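Local atomic coordinates of GH127 beta-L-arabinofuranoside (Geobacillus stearothermophilus, PDB entry 4QK0), a protein that probably hydrolyses beta-L-arabinofuranosides, releasing L-arabinose, as a glycoside hydrolase of family 127. Residues G567-A579 and R636-K648. Sequence-based numbering, arbitrary orientation.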
# COMPACT_ATOMS: atom_id res chain seq x y z
N GLY A 567 20.94 3.14 13.85
CA GLY A 567 20.43 1.81 14.10
C GLY A 567 19.12 1.51 13.39
O GLY A 567 18.46 2.40 12.85
N PRO A 568 18.73 0.23 13.42
CA PRO A 568 17.48 -0.14 12.78
C PRO A 568 16.26 0.26 13.57
O PRO A 568 16.35 0.84 14.66
CB PRO A 568 17.61 -1.67 12.64
CG PRO A 568 18.55 -2.09 13.73
CD PRO A 568 19.31 -0.89 14.20
N ASN A 569 15.12 0.01 12.96
CA ASN A 569 13.80 0.31 13.53
C ASN A 569 13.58 1.79 13.82
O ASN A 569 13.39 2.20 14.97
CB ASN A 569 13.52 -0.56 14.78
CG ASN A 569 12.05 -0.55 15.15
OD1 ASN A 569 11.26 0.21 14.55
ND2 ASN A 569 11.66 -1.38 16.12
N LEU A 570 13.62 2.58 12.77
CA LEU A 570 13.55 4.04 12.93
C LEU A 570 12.15 4.47 13.34
O LEU A 570 11.99 5.53 13.90
CB LEU A 570 14.03 4.78 11.68
CG LEU A 570 15.48 4.50 11.29
CD1 LEU A 570 15.79 5.12 9.94
CD2 LEU A 570 16.44 5.02 12.31
N ALA A 571 11.15 3.65 13.08
CA ALA A 571 9.78 3.92 13.62
C ALA A 571 9.78 3.97 15.14
O ALA A 571 9.04 4.74 15.74
CB ALA A 571 8.79 2.87 13.14
N ASN A 572 10.68 3.21 15.76
CA ASN A 572 10.85 3.19 17.23
C ASN A 572 11.86 4.24 17.74
O ASN A 572 12.78 3.95 18.54
CB ASN A 572 11.30 1.79 17.66
CG ASN A 572 11.40 1.64 19.15
OD1 ASN A 572 10.52 2.09 19.92
ND2 ASN A 572 12.46 0.99 19.59
N LEU A 573 11.76 5.44 17.17
CA LEU A 573 12.55 6.61 17.58
C LEU A 573 11.56 7.72 17.75
O LEU A 573 10.75 7.96 16.87
CB LEU A 573 13.52 7.06 16.51
CG LEU A 573 15.01 6.75 16.63
CD1 LEU A 573 15.74 7.38 15.46
CD2 LEU A 573 15.62 7.28 17.89
N PHE A 574 11.63 8.36 18.90
CA PHE A 574 10.69 9.36 19.30
C PHE A 574 11.50 10.61 19.65
O PHE A 574 12.46 10.56 20.42
CB PHE A 574 9.82 8.87 20.47
CG PHE A 574 9.00 7.65 20.13
CD1 PHE A 574 9.57 6.38 20.16
CD2 PHE A 574 7.69 7.78 19.73
CE1 PHE A 574 8.83 5.26 19.81
CE2 PHE A 574 6.95 6.69 19.37
CZ PHE A 574 7.52 5.41 19.42
N LEU A 575 11.10 11.72 19.05
CA LEU A 575 11.80 12.96 19.26
C LEU A 575 10.98 13.75 20.21
O LEU A 575 9.90 14.19 19.86
CB LEU A 575 11.98 13.69 17.91
CG LEU A 575 12.77 14.99 17.99
CD1 LEU A 575 14.20 14.75 18.47
CD2 LEU A 575 12.85 15.70 16.64
N PRO A 576 11.46 13.95 21.43
CA PRO A 576 10.71 14.85 22.33
C PRO A 576 10.72 16.29 21.86
O PRO A 576 11.69 16.74 21.24
CB PRO A 576 11.47 14.78 23.65
CG PRO A 576 12.48 13.73 23.48
CD PRO A 576 12.73 13.52 22.03
N ARG A 577 9.62 17.00 22.11
CA ARG A 577 9.46 18.44 21.71
C ARG A 577 10.58 19.33 22.24
O ARG A 577 10.98 20.27 21.58
CB ARG A 577 8.06 19.04 22.13
CG ARG A 577 7.80 19.20 23.64
CD ARG A 577 7.70 17.84 24.32
NE ARG A 577 8.89 17.34 25.05
CZ ARG A 577 8.98 16.08 25.51
NH1 ARG A 577 7.98 15.21 25.30
NH2 ARG A 577 10.04 15.69 26.18
N ASP A 578 11.07 19.02 23.42
CA ASP A 578 12.02 19.87 24.10
C ASP A 578 13.45 19.56 23.79
O ASP A 578 14.31 20.27 24.28
CB ASP A 578 11.89 19.71 25.61
CG ASP A 578 12.23 18.27 26.10
OD1 ASP A 578 13.16 17.62 25.54
OD2 ASP A 578 11.57 17.79 27.04
N ALA A 579 13.71 18.45 23.11
CA ALA A 579 15.06 18.01 22.87
C ALA A 579 15.80 19.10 22.13
O ALA A 579 15.24 19.76 21.26
CB ALA A 579 15.11 16.74 22.07
N ARG A 636 25.52 5.45 1.68
CA ARG A 636 26.34 4.69 2.60
C ARG A 636 25.72 3.33 2.85
O ARG A 636 25.77 2.81 3.92
CB ARG A 636 26.48 5.49 3.86
CG ARG A 636 27.24 6.78 3.62
CD ARG A 636 27.22 7.72 4.81
NE ARG A 636 25.86 8.09 5.20
CZ ARG A 636 25.50 8.49 6.41
NH1 ARG A 636 26.39 8.56 7.40
NH2 ARG A 636 24.25 8.76 6.67
N GLY A 637 25.18 2.74 1.81
CA GLY A 637 24.64 1.41 1.84
C GLY A 637 23.16 1.32 2.18
O GLY A 637 22.54 2.25 2.70
N GLU A 638 22.62 0.16 1.88
CA GLU A 638 21.23 -0.15 2.14
C GLU A 638 20.90 -0.04 3.62
O GLU A 638 21.70 -0.39 4.49
CB GLU A 638 20.92 -1.55 1.62
CG GLU A 638 19.43 -1.87 1.59
CD GLU A 638 19.08 -3.05 0.69
OE1 GLU A 638 19.68 -3.23 -0.38
OE2 GLU A 638 18.21 -3.85 1.07
N GLY A 639 19.75 0.53 3.92
CA GLY A 639 19.30 0.65 5.29
C GLY A 639 18.00 1.41 5.40
O GLY A 639 17.50 1.98 4.41
N GLU A 640 17.41 1.38 6.58
CA GLU A 640 16.23 2.16 6.86
C GLU A 640 16.52 3.66 6.69
O GLU A 640 17.65 4.12 6.94
CB GLU A 640 15.73 1.87 8.28
CG GLU A 640 15.19 0.45 8.44
CD GLU A 640 14.44 0.25 9.76
OE1 GLU A 640 13.71 1.16 10.25
OE2 GLU A 640 14.63 -0.82 10.35
N MSE A 641 15.44 4.40 6.37
CA MSE A 641 15.46 5.88 6.32
C MSE A 641 14.09 6.41 6.61
O MSE A 641 13.12 5.82 6.20
CB MSE A 641 15.94 6.32 4.93
CG MSE A 641 16.05 7.83 4.79
SE MSE A 641 14.29 8.59 4.23
CE MSE A 641 14.21 7.96 2.46
N VAL A 642 13.99 7.48 7.40
CA VAL A 642 12.76 8.20 7.56
C VAL A 642 12.99 9.67 7.57
O VAL A 642 13.99 10.12 8.05
CB VAL A 642 11.98 7.88 8.87
CG1 VAL A 642 11.46 6.47 8.84
CG2 VAL A 642 12.83 8.06 10.10
N VAL A 643 11.98 10.40 7.08
CA VAL A 643 11.92 11.85 7.16
C VAL A 643 11.00 12.24 8.30
O VAL A 643 11.37 13.03 9.17
CB VAL A 643 11.37 12.49 5.86
CG1 VAL A 643 11.05 13.98 6.02
CG2 VAL A 643 12.37 12.31 4.74
N TRP A 644 9.78 11.69 8.30
CA TRP A 644 8.85 12.05 9.30
C TRP A 644 9.08 11.15 10.51
O TRP A 644 8.78 9.96 10.48
CB TRP A 644 7.43 11.95 8.76
CG TRP A 644 7.16 13.01 7.80
CD1 TRP A 644 7.25 12.95 6.44
CD2 TRP A 644 6.72 14.33 8.11
NE1 TRP A 644 6.95 14.15 5.90
CE2 TRP A 644 6.59 15.01 6.91
CE3 TRP A 644 6.42 14.99 9.30
CZ2 TRP A 644 6.18 16.34 6.84
CZ3 TRP A 644 5.99 16.29 9.24
CH2 TRP A 644 5.90 16.97 8.01
N VAL A 645 9.53 11.73 11.60
CA VAL A 645 9.80 10.96 12.80
C VAL A 645 8.71 11.15 13.86
O VAL A 645 8.15 12.25 13.99
CB VAL A 645 11.29 11.09 13.29
CG1 VAL A 645 12.13 12.02 12.46
CG2 VAL A 645 11.45 11.38 14.75
N ASN A 646 8.38 10.08 14.55
CA ASN A 646 7.47 10.13 15.66
C ASN A 646 7.88 11.09 16.74
O ASN A 646 9.00 11.16 17.11
CB ASN A 646 7.25 8.76 16.27
CG ASN A 646 6.49 7.86 15.40
OD1 ASN A 646 6.98 6.86 15.02
ND2 ASN A 646 5.30 8.21 15.08
N GLU A 647 6.91 11.81 17.23
CA GLU A 647 7.12 12.83 18.19
C GLU A 647 6.80 12.38 19.61
O GLU A 647 5.90 11.64 19.83
CB GLU A 647 6.32 14.06 17.77
CG GLU A 647 6.46 15.31 18.60
CD GLU A 647 6.26 16.61 17.82
OE1 GLU A 647 5.15 16.88 17.35
OE2 GLU A 647 7.21 17.38 17.71
N LYS A 648 7.64 12.82 20.53
CA LYS A 648 7.46 12.79 21.98
C LYS A 648 7.10 11.50 22.65
O LYS A 648 7.83 11.05 23.52
CB LYS A 648 6.58 13.94 22.45
CG LYS A 648 5.13 13.58 22.66
CD LYS A 648 4.61 14.14 23.96
CE LYS A 648 3.92 13.08 24.80
NZ LYS A 648 4.60 12.92 26.10
O HOH W 1 10.33 7.57 14.36
O HOH W 2 11.37 1.05 11.14
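With CG of Glu-640 turned opposite its own carbonyl carbon (chi1 -68°) and the chain extended beyond it, the carboxylate reaches the backbone of Asn-569 and Leu-570. CG of Leu-570 stands in a similar position, beside its own N, and the two side chains run antiparallel alongside each other, CD1 of Leu-570 lying 3.6 Å from CB of Glu-640. One carboxylate thus grips two successive amides. Leu-570 N hydrogen-bonds almost straight (170°) to OE1 of Glu-640, on the syn side though tilted from the plane. Asn-569 N approaches OE2 of Glu-640 at 2.8 Å from above that plane. Arg-544 of the second subunit forms a salt bridge with OE2, so this acidic group, probably kept ionised, links the loop to the dimer interface. Next along the strand, CB of Leu-570 packs against CG2 of Val-642 at 3.8 Å. At the other end the backbones pair directly: Leu-575 N hydrogen-bonds to Asn-646 O at 2.9 Å. Lys-648 N does likewise to Leu-575 O. Phe-574 and Asn-646 lie alongside each other on one face of the pair, Leu-575 and Glu-647 on the other, where Leu-575 CB meets Val-645 CG2. Between the ends a water sits within hydrogen-bonding distance of Leu-570 O and Leu-573 O and accepts from Asn-646 N. Together these features exemplify a short parallel strand pair within the mixed beta-sheet of the family 127 C-terminal domain.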